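Local coordinates for nitrate regulatory protein (PDB 4AKK) that is a nitrate- and nitrite-responsive regulator that binds the terminator in the nasF operon leader RNA to bring about transcription antitermination, at residues D217-R220 against Q221-V224. Residues are numbered along the deposited sequence; the frame is centred on the assembly and turned at random.
Sequences DELR and QQLV. With EDO (1,2-ethanediol), chain D.
Asp217 to Arg220 and Gln221 to Val224 form the first two turns of helix 217-240, where the amides of Gln221, Gln222, Leu223 and Val224 each bond the carbonyl four residues back (Gln222 N to Glu218 O, 3.0 Å). Glu218 and Gln222 repeat that spacing with their side chains. Gln222 NE2 gives a short 2.6 Å hydrogen bond to Glu218 OE2, meeting its anti lone pair, with carboxylate and amide planes turned 71° apart. Gln222 reaches back because its CG lies beside its own backbone N (chi1 -64°) and the chain then runs extended, its CG passing 3.4 Å from Glu218 O. The other carboxylate oxygen, OE1, forms a salt bridge with Arg367, so both oxygens have partners. On another side of the helix, Arg220 bends at chi3 (75°); a 1,2-ethanediol, probably from the crystallisation liquor, is modelled over one guanidinium face, but too close for its detail to be trusted. Asp217 OD1 is 3.9 Å from Arg220 NH2, a long, purely electrostatic pairing well out of that plane; Arg220 NH1 has a salt bridge with Glu386, and Trp389 adds a cation-pi contact. Gln221 OE1 accepts a bond from Trp389, while Leu219 and Leu223 pack on helix 180-212. The backbone ladder and Glu218-Gln222 pair are i to i+4 contacts of an alpha-helix, whose Glu218, Arg220 and Gln221 link the NIT receptor to ANTAR-range helices.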
ATOM      1  N   ASP A 217      20.521 -20.637  13.143  1.00 38.69           N
ATOM      2  CA  ASP A 217      20.451 -19.240  12.722  1.00 41.64           C
ATOM      3  C   ASP A 217      19.204 -19.023  11.871  1.00 35.67           C
ATOM      4  O   ASP A 217      18.573 -17.972  11.924  1.00 37.99           O
ATOM      5  CB  ASP A 217      21.712 -18.836  11.953  1.00 52.25           C
ATOM      6  CG  ASP A 217      22.933 -18.695  12.860  1.00 58.33           C
ATOM      7  OD1 ASP A 217      22.817 -18.974  14.072  1.00 59.34           O
ATOM      8  OD2 ASP A 217      24.010 -18.302  12.362  1.00 61.45           O
ATOM      9  N   GLU A 218      18.846 -20.052  11.119  1.00 35.22           N
ATOM     10  CA  GLU A 218      17.666 -20.051  10.263  1.00 41.45           C
ATOM     11  C   GLU A 218      16.352 -19.986  11.058  1.00 38.72           C
ATOM     12  O   GLU A 218      15.530 -19.097  10.849  1.00 39.57           O
ATOM     13  CB  GLU A 218      17.690 -21.322   9.404  1.00 44.21           C
ATOM     14  CG  GLU A 218      16.445 -21.550   8.578  1.00 45.85           C
ATOM     15  CD  GLU A 218      16.284 -20.511   7.501  1.00 52.84           C
ATOM     16  OE1 GLU A 218      17.308 -20.163   6.875  1.00 65.57           O
ATOM     17  OE2 GLU A 218      15.148 -20.042   7.275  1.00 49.67           O
ATOM     18  N   LEU A 219      16.162 -20.949  11.957  1.00 41.20           N
ATOM     19  CA  LEU A 219      14.963 -21.012  12.793  1.00 36.71           C
ATOM     20  C   LEU A 219      14.826 -19.744  13.623  1.00 32.69           C
ATOM     21  O   LEU A 219      13.741 -19.171  13.736  1.00 29.22           O
ATOM     22  CB  LEU A 219      14.999 -22.256  13.695  1.00 33.09           C
ATOM     23  CG  LEU A 219      13.759 -22.529  14.548  1.00 34.94           C
ATOM     24  CD1 LEU A 219      12.529 -22.679  13.668  1.00 29.71           C
ATOM     25  CD2 LEU A 219      13.951 -23.777  15.431  1.00 31.60           C
ATOM     26  N   ARG A 220      15.937 -19.291  14.184  1.00 31.13           N
ATOM     27  CA  ARG A 220      15.942 -18.048  14.925  1.00 35.89           C
ATOM     28  C   ARG A 220      15.482 -16.830  14.094  1.00 36.17           C
ATOM     29  O   ARG A 220      14.764 -15.957  14.597  1.00 27.50           O
ATOM     30  CB  ARG A 220      17.324 -17.801  15.548  1.00 35.53           C
ATOM     31  CG  ARG A 220      17.423 -16.429  16.221  1.00 35.61           C
ATOM     32  CD  ARG A 220      18.757 -16.224  16.924  1.00 34.30           C
ATOM     33  NE  ARG A 220      19.838 -15.959  15.988  1.00 40.93           N
ATOM     34  CZ  ARG A 220      21.075 -15.635  16.352  1.00 46.12           C
ATOM     35  NH1 ARG A 220      21.390 -15.551  17.638  1.00 38.45           N
ATOM     36  NH2 ARG A 220      22.003 -15.403  15.429  1.00 43.94           N
ATOM     37  N   GLN A 221      15.903 -16.748  12.831  1.00 34.63           N
ATOM     38  CA  GLN A 221      15.482 -15.607  12.009  1.00 33.15           C
ATOM     39  C   GLN A 221      13.973 -15.699  11.738  1.00 30.78           C
ATOM     40  O   GLN A 221      13.254 -14.710  11.861  1.00 34.59           O
ATOM     41  CB  GLN A 221      16.292 -15.511  10.701  1.00 33.08           C
ATOM     42  CG  GLN A 221      16.079 -14.201   9.925  1.00 32.34           C
ATOM     43  CD  GLN A 221      16.563 -12.957  10.670  1.00 34.98           C
ATOM     44  OE1 GLN A 221      17.735 -12.847  11.039  1.00 34.53           O
ATOM     45  NE2 GLN A 221      15.655 -12.009  10.885  1.00 34.66           N
ATOM     46  N   GLN A 222      13.498 -16.897  11.409  1.00 32.12           N
ATOM     47  CA  GLN A 222      12.076 -17.112  11.177  1.00 36.38           C
ATOM     48  C   GLN A 222      11.256 -16.766  12.425  1.00 38.59           C
ATOM     49  O   GLN A 222      10.160 -16.217  12.330  1.00 35.28           O
ATOM     50  CB  GLN A 222      11.815 -18.563  10.779  1.00 33.70           C
ATOM     51  CG  GLN A 222      12.449 -18.981   9.452  1.00 37.24           C
ATOM     52  CD  GLN A 222      12.154 -20.439   9.120  1.00 46.86           C
ATOM     53  OE1 GLN A 222      11.358 -21.088   9.794  1.00 43.38           O
ATOM     54  NE2 GLN A 222      12.798 -20.961   8.081  1.00 48.50           N
ATOM     55  N   LEU A 223      11.791 -17.089  13.594  1.00 30.42           N
ATOM     56  CA  LEU A 223      11.069 -16.818  14.831  1.00 36.53           C
ATOM     57  C   LEU A 223      10.986 -15.316  15.030  1.00 31.92           C
ATOM     58  O   LEU A 223       9.911 -14.747  15.208  1.00 30.14           O
ATOM     59  CB  LEU A 223      11.757 -17.487  16.026  1.00 30.99           C
ATOM     60  CG  LEU A 223      11.197 -17.137  17.406  1.00 36.25           C
ATOM     61  CD1 LEU A 223       9.743 -17.624  17.535  1.00 30.39           C
ATOM     62  CD2 LEU A 223      12.075 -17.767  18.483  1.00 37.73           C
ATOM     63  N   VAL A 224      12.144 -14.673  14.995  1.00 31.56           N
ATOM     64  CA  VAL A 224      12.216 -13.234  15.080  1.00 33.21           C
ATOM     65  C   VAL A 224      11.260 -12.563  14.088  1.00 34.35           C
ATOM     66  O   VAL A 224      10.611 -11.574  14.419  1.00 35.39           O
ATOM     67  CB  VAL A 224      13.659 -12.761  14.804  1.00 38.18           C
ATOM     68  CG1 VAL A 224      13.699 -11.265  14.516  1.00 32.85           C
ATOM     69  CG2 VAL A 224      14.564 -13.129  15.980  1.00 41.04           C
TER
HETATM   70  C1  EDO D1393      22.420 -18.943  18.159  1.00 57.99           C
HETATM   71  O1  EDO D1393      21.410 -18.955  19.180  1.00 61.48           O
HETATM   72  C2  EDO D1393      21.787 -18.601  16.814  1.00 51.76           C
HETATM   73  O2  EDO D1393      21.053 -19.717  16.298  1.00 51.13           O